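Local coordinates for protein succinate-semialdehyde dehydrogenase (NAD(P)(+)) (Marinobacter aquaeolei, PDB 3RH9) that probably oxidises succinate semialdehyde to succinate with a nicotinamide cofactor, as a member of the aldehyde dehydrogenase family, at residues L84-E98 / E185-M197. Numbering follows the deposited sequence.
Sequences LKENREEIGRILCME and ETPLTMIAFFSVM
The carboxylate of E98 meets L188 and T189 at the N-terminal end of helix 188-197, a worked example of a buried acid held by a helix end. Its OE1 takes the L188 amide on the syn lone pair (L188 N to E98 OE1, 2.9 Å), while OE2 accepts both the backbone N and the hydroxyl OG1 of T189, the latter at 2.6 Å. These two donors share one face of the carboxylate plane, amide syn and hydroxyl anti. CG sits between the backbone N and the carbonyl carbon (chi1 68°), and the chain runs straight on past T186 CG2 to these donors. The helix dipole would probably stabilise its negative charge. An alanine here is likely to leave the buried L188 and T189 amides without their acceptor.

Helices 88-98 and 188-197 pack nearly antiparallel at 161°, their axes 8.9 Å apart, with T189 as a knob among I91, I94, L95 and E98. They belong to the Rossmann-type cofactor domain of the aldehyde dehydrogenase fold, where 188-197 follows strand 178-181. I94 presses CG2 on L188 CB and sets CD1 against A192 CB, 3.9 Å away.

The far end has apolar contacts without cross-helix hydrogen bonds, as where L84 CD2 meets F193 CE1. Partly exposed N87 opens it toward solvent, laying CG against V196 CG2 (3.6 Å) while ND2 bonds the G83 carbonyl.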
loop_
_atom_site.group_PDB
_atom_site.type_symbol
_atom_site.label_atom_id
_atom_site.label_comp_id
_atom_site.label_asym_id
_atom_site.label_seq_id
_atom_site.Cartn_x
_atom_site.Cartn_y
_atom_site.Cartn_z
ATOM N N LEU A 84 -16.506 13.259 -21.580
ATOM C CA LEU A 84 -17.324 12.085 -21.333
ATOM C C LEU A 84 -18.802 12.447 -21.456
ATOM O O LEU A 84 -19.531 11.840 -22.228
ATOM C CB LEU A 84 -17.028 11.477 -19.966
ATOM C CG LEU A 84 -15.680 10.760 -19.897
ATOM C CD1 LEU A 84 -15.286 10.524 -18.448
ATOM C CD2 LEU A 84 -15.700 9.454 -20.693
ATOM N N LYS A 85 -19.234 13.459 -20.713
ATOM C CA LYS A 85 -20.654 13.768 -20.637
ATOM C C LYS A 85 -21.239 14.048 -22.020
ATOM O O LYS A 85 -22.392 13.695 -22.302
ATOM C CB LYS A 85 -20.904 14.945 -19.693
ATOM C CG LYS A 85 -20.817 14.625 -18.200
ATOM C CD LYS A 85 -21.055 15.896 -17.379
ATOM C CE LYS A 85 -20.554 15.752 -15.937
ATOM N NZ LYS A 85 -20.809 16.979 -15.115
ATOM N N GLU A 86 -20.435 14.676 -22.878
ATOM C CA GLU A 86 -20.854 15.018 -24.230
ATOM C C GLU A 86 -21.005 13.814 -25.131
ATOM O O GLU A 86 -21.922 13.755 -25.944
ATOM C CB GLU A 86 -19.835 15.932 -24.878
ATOM C CG GLU A 86 -19.697 17.251 -24.196
ATOM C CD GLU A 86 -18.672 18.091 -24.885
ATOM O OE1 GLU A 86 -18.559 17.946 -26.120
ATOM O OE2 GLU A 86 -17.974 18.875 -24.198
ATOM N N ASN A 87 -20.080 12.870 -25.021
ATOM C CA ASN A 87 -20.097 11.711 -25.890
ATOM C C ASN A 87 -20.684 10.537 -25.151
ATOM O O ASN A 87 -20.307 9.391 -25.374
ATOM C CB ASN A 87 -18.695 11.402 -26.392
ATOM C CG ASN A 87 -18.052 12.597 -27.046
ATOM O OD1 ASN A 87 -17.994 12.693 -28.273
ATOM N ND2 ASN A 87 -17.590 13.535 -26.232
ATOM N N ARG A 88 -21.631 10.852 -24.280
ATOM C CA ARG A 88 -22.205 9.899 -23.351
ATOM C C ARG A 88 -23.114 8.861 -24.021
ATOM O O ARG A 88 -23.282 7.748 -23.524
ATOM C CB ARG A 88 -22.949 10.677 -22.261
ATOM C CG ARG A 88 -24.233 10.059 -21.808
ATOM C CD ARG A 88 -25.102 11.060 -21.093
ATOM N NE ARG A 88 -26.477 10.615 -21.213
ATOM C CZ ARG A 88 -27.087 9.795 -20.361
ATOM N NH1 ARG A 88 -26.453 9.345 -19.278
ATOM N NH2 ARG A 88 -28.348 9.435 -20.585
ATOM N N GLU A 89 -23.687 9.207 -25.162
ATOM C CA GLU A 89 -24.610 8.286 -25.792
ATOM C C GLU A 89 -23.917 7.356 -26.778
ATOM O O GLU A 89 -24.315 6.197 -26.922
ATOM C CB GLU A 89 -25.774 9.037 -26.441
ATOM C CG GLU A 89 -26.465 8.283 -27.556
ATOM C CD GLU A 89 -27.710 8.990 -28.050
ATOM O OE1 GLU A 89 -28.346 9.702 -27.241
ATOM O OE2 GLU A 89 -28.057 8.824 -29.240
ATOM N N GLU A 90 -22.873 7.846 -27.442
ATOM C CA GLU A 90 -22.144 7.020 -28.413
ATOM C C GLU A 90 -21.139 6.078 -27.750
ATOM O O GLU A 90 -20.825 5.006 -28.282
ATOM C CB GLU A 90 -21.444 7.889 -29.460
ATOM C CG GLU A 90 -20.543 7.115 -30.408
ATOM C CD GLU A 90 -21.295 6.126 -31.299
ATOM O OE1 GLU A 90 -20.640 5.420 -32.099
ATOM O OE2 GLU A 90 -22.542 6.057 -31.207
ATOM N N ILE A 91 -20.629 6.486 -26.592
ATOM C CA ILE A 91 -19.762 5.615 -25.807
ATOM C C ILE A 91 -20.636 4.549 -25.159
ATOM O O ILE A 91 -20.314 3.365 -25.187
ATOM C CB ILE A 91 -18.978 6.401 -24.753
ATOM C CG1 ILE A 91 -17.937 7.281 -25.434
ATOM C CG2 ILE A 91 -18.319 5.459 -23.771
ATOM C CD1 ILE A 91 -17.253 8.219 -24.517
ATOM N N GLY A 92 -21.761 4.984 -24.605
ATOM C CA GLY A 92 -22.795 4.072 -24.158
ATOM C C GLY A 92 -23.167 3.039 -25.213
ATOM O O GLY A 92 -23.448 1.893 -24.882
ATOM N N ARG A 93 -23.162 3.429 -26.486
ATOM C CA ARG A 93 -23.517 2.495 -27.559
ATOM C C ARG A 93 -22.464 1.418 -27.688
ATOM O O ARG A 93 -22.763 0.226 -27.597
ATOM C CB ARG A 93 -23.681 3.206 -28.899
ATOM C CG ARG A 93 -24.466 2.392 -29.911
ATOM C CD ARG A 93 -24.629 3.117 -31.240
ATOM N NE ARG A 93 -23.339 3.398 -31.875
ATOM C CZ ARG A 93 -22.860 2.754 -32.936
ATOM N NH1 ARG A 93 -23.570 1.791 -33.503
ATOM N NH2 ARG A 93 -21.674 3.084 -33.436
ATOM N N ILE A 94 -21.231 1.853 -27.902
ATOM C CA ILE A 94 -20.098 0.943 -28.004
ATOM C C ILE A 94 -19.952 0.068 -26.753
ATOM O O ILE A 94 -19.569 -1.099 -26.833
ATOM C CB ILE A 94 -18.797 1.728 -28.257
ATOM C CG1 ILE A 94 -18.904 2.493 -29.578
ATOM C CG2 ILE A 94 -17.606 0.800 -28.284
ATOM C CD1 ILE A 94 -18.050 3.735 -29.646
ATOM N N LEU A 95 -20.261 0.630 -25.594
ATOM C CA LEU A 95 -20.147 -0.122 -24.368
ATOM C C LEU A 95 -21.164 -1.257 -24.415
ATOM O O LEU A 95 -20.843 -2.432 -24.197
ATOM C CB LEU A 95 -20.421 0.786 -23.177
ATOM C CG LEU A 95 -19.845 0.308 -21.847
ATOM C CD1 LEU A 95 -19.588 1.480 -20.921
ATOM C CD2 LEU A 95 -20.759 -0.716 -21.188
ATOM N N CYS A 96 -22.396 -0.885 -24.721
ATOM C CA CYS A 96 -23.495 -1.824 -24.783
ATOM C C CYS A 96 -23.167 -3.023 -25.665
ATOM O O CYS A 96 -23.397 -4.183 -25.289
ATOM C CB CYS A 96 -24.728 -1.120 -25.332
ATOM S SG CYS A 96 -26.123 -2.209 -25.550
HETATM N N MSE A 97 -22.634 -2.747 -26.848
HETATM C CA MSE A 97 -22.474 -3.803 -27.825
HETATM C C MSE A 97 -21.377 -4.788 -27.480
HETATM O O MSE A 97 -21.488 -5.966 -27.812
HETATM C CB MSE A 97 -22.266 -3.232 -29.218
HETATM C CG MSE A 97 -23.569 -2.780 -29.848
HETATM SE SE MSE A 97 -23.295 -1.572 -31.354
HETATM C CE MSE A 97 -25.178 -1.319 -31.883
ATOM N N GLU A 98 -20.326 -4.323 -26.812
ATOM C CA GLU A 98 -19.200 -5.207 -26.518
ATOM C C GLU A 98 -19.327 -5.907 -25.160
ATOM O O GLU A 98 -18.823 -7.009 -24.976
ATOM C CB GLU A 98 -17.864 -4.462 -26.639
ATOM C CG GLU A 98 -17.652 -3.406 -25.591
ATOM C CD GLU A 98 -16.315 -2.692 -25.753
ATOM O OE1 GLU A 98 -15.494 -3.134 -26.595
ATOM O OE2 GLU A 98 -16.084 -1.690 -25.040
ATOM N N GLU A 185 -11.977 -8.204 -24.026
ATOM C CA GLU A 185 -13.419 -8.339 -24.222
ATOM C C GLU A 185 -14.080 -6.983 -24.444
ATOM O O GLU A 185 -15.165 -6.898 -25.027
ATOM C CB GLU A 185 -14.078 -9.017 -23.012
ATOM C CG GLU A 185 -13.706 -10.491 -22.805
ATOM C CD GLU A 185 -12.399 -10.695 -22.013
ATOM O OE1 GLU A 185 -11.795 -9.689 -21.550
ATOM O OE2 GLU A 185 -11.989 -11.874 -21.849
ATOM N N THR A 186 -13.434 -5.922 -23.961
ATOM C CA THR A 186 -14.010 -4.580 -24.054
ATOM C C THR A 186 -12.995 -3.477 -24.343
ATOM O O THR A 186 -12.860 -2.539 -23.564
ATOM C CB THR A 186 -14.794 -4.224 -22.776
ATOM O OG1 THR A 186 -14.015 -4.592 -21.629
ATOM C CG2 THR A 186 -16.139 -4.958 -22.747
ATOM N N PRO A 187 -12.299 -3.573 -25.483
ATOM C CA PRO A 187 -11.297 -2.573 -25.850
ATOM C C PRO A 187 -11.921 -1.342 -26.513
ATOM O O PRO A 187 -11.316 -0.277 -26.518
ATOM C CB PRO A 187 -10.441 -3.303 -26.880
ATOM C CG PRO A 187 -11.128 -4.607 -27.160
ATOM C CD PRO A 187 -12.464 -4.574 -26.544
ATOM N N LEU A 188 -13.118 -1.484 -27.067
ATOM C CA LEU A 188 -13.667 -0.437 -27.919
ATOM C C LEU A 188 -14.125 0.776 -27.126
ATOM O O LEU A 188 -14.111 1.904 -27.629
ATOM C CB LEU A 188 -14.816 -0.969 -28.785
ATOM C CG LEU A 188 -14.567 -2.303 -29.496
ATOM C CD1 LEU A 188 -15.867 -2.817 -30.079
ATOM C CD2 LEU A 188 -13.464 -2.190 -30.554
ATOM N N THR A 189 -14.549 0.550 -25.892
ATOM C CA THR A 189 -14.979 1.661 -25.077
ATOM C C THR A 189 -13.719 2.452 -24.807
ATOM O O THR A 189 -13.736 3.678 -24.781
ATOM C CB THR A 189 -15.654 1.195 -23.778
ATOM O OG1 THR A 189 -16.897 0.578 -24.105
ATOM C CG2 THR A 189 -15.951 2.358 -22.871
HETATM N N MSE A 190 -12.616 1.730 -24.636
HETATM C CA MSE A 190 -11.347 2.362 -24.334
HETATM C C MSE A 190 -10.893 3.189 -25.532
HETATM O O MSE A 190 -10.461 4.342 -25.394
HETATM C CB MSE A 190 -10.288 1.321 -23.962
HETATM C CG MSE A 190 -9.099 1.931 -23.235
HETATM SE SE MSE A 190 -9.723 2.837 -21.607
HETATM C CE MSE A 190 -8.437 4.262 -21.523
ATOM N N ILE A 191 -10.993 2.594 -26.710
ATOM C CA ILE A 191 -10.614 3.308 -27.907
ATOM C C ILE A 191 -11.439 4.591 -28.038
ATOM O O ILE A 191 -10.896 5.659 -28.317
ATOM C CB ILE A 191 -10.708 2.415 -29.155
ATOM C CG1 ILE A 191 -9.672 1.300 -29.053
ATOM C CG2 ILE A 191 -10.442 3.230 -30.401
ATOM C CD1 ILE A 191 -9.730 0.323 -30.169
ATOM N N ALA A 192 -12.743 4.484 -27.792
ATOM C CA ALA A 192 -13.643 5.634 -27.870
ATOM C C ALA A 192 -13.231 6.739 -26.906
ATOM O O ALA A 192 -13.177 7.917 -27.271
ATOM C CB ALA A 192 -15.074 5.206 -27.601
ATOM N N PHE A 193 -12.941 6.346 -25.673
ATOM C CA PHE A 193 -12.406 7.248 -24.664
ATOM C C PHE A 193 -11.129 7.965 -25.154
ATOM O O PHE A 193 -11.009 9.190 -25.034
ATOM C CB PHE A 193 -12.138 6.476 -23.375
ATOM C CG PHE A 193 -11.814 7.345 -22.212
ATOM C CD1 PHE A 193 -12.449 8.563 -22.048
ATOM C CD2 PHE A 193 -10.881 6.945 -21.272
ATOM C CE1 PHE A 193 -12.149 9.374 -20.959
ATOM C CE2 PHE A 193 -10.579 7.744 -20.179
ATOM C CZ PHE A 193 -11.209 8.959 -20.016
ATOM N N PHE A 194 -10.183 7.212 -25.709
ATOM C CA PHE A 194 -8.959 7.824 -26.199
ATOM C C PHE A 194 -9.243 8.735 -27.368
ATOM O O PHE A 194 -8.639 9.793 -27.490
ATOM C CB PHE A 194 -7.897 6.785 -26.546
ATOM C CG PHE A 194 -6.965 6.504 -25.419
ATOM C CD1 PHE A 194 -5.752 7.150 -25.336
ATOM C CD2 PHE A 194 -7.318 5.637 -24.413
ATOM C CE1 PHE A 194 -4.885 6.909 -24.290
ATOM C CE2 PHE A 194 -6.450 5.394 -23.361
ATOM C CZ PHE A 194 -5.234 6.036 -23.300
ATOM N N SER A 195 -10.177 8.339 -28.224
ATOM C CA SER A 195 -10.587 9.219 -29.308
ATOM C C SER A 195 -11.100 10.547 -28.754
ATOM O O SER A 195 -10.750 11.610 -29.274
ATOM C CB SER A 195 -11.654 8.567 -30.183
ATOM O OG SER A 195 -12.032 9.451 -31.221
ATOM N N VAL A 196 -11.918 10.490 -27.699
ATOM C CA VAL A 196 -12.419 11.714 -27.076
ATOM C C VAL A 196 -11.309 12.553 -26.430
ATOM O O VAL A 196 -11.342 13.770 -26.526
ATOM C CB VAL A 196 -13.579 11.463 -26.065
ATOM C CG1 VAL A 196 -13.878 12.728 -25.245
ATOM C CG2 VAL A 196 -14.831 11.022 -26.791
HETATM N N MSE A 197 -10.332 11.914 -25.788
HETATM C CA MSE A 197 -9.238 12.643 -25.126
HETATM C C MSE A 197 -8.222 13.200 -26.114
HETATM O O MSE A 197 -7.488 14.146 -25.816
HETATM C CB MSE A 197 -8.492 11.741 -24.143
HETATM C CG MSE A 197 -9.253 11.437 -22.880
HETATM SE SE MSE A 197 -8.195 10.451 -21.551
HETATM C CE MSE A 197 -8.006 8.750 -22.537
#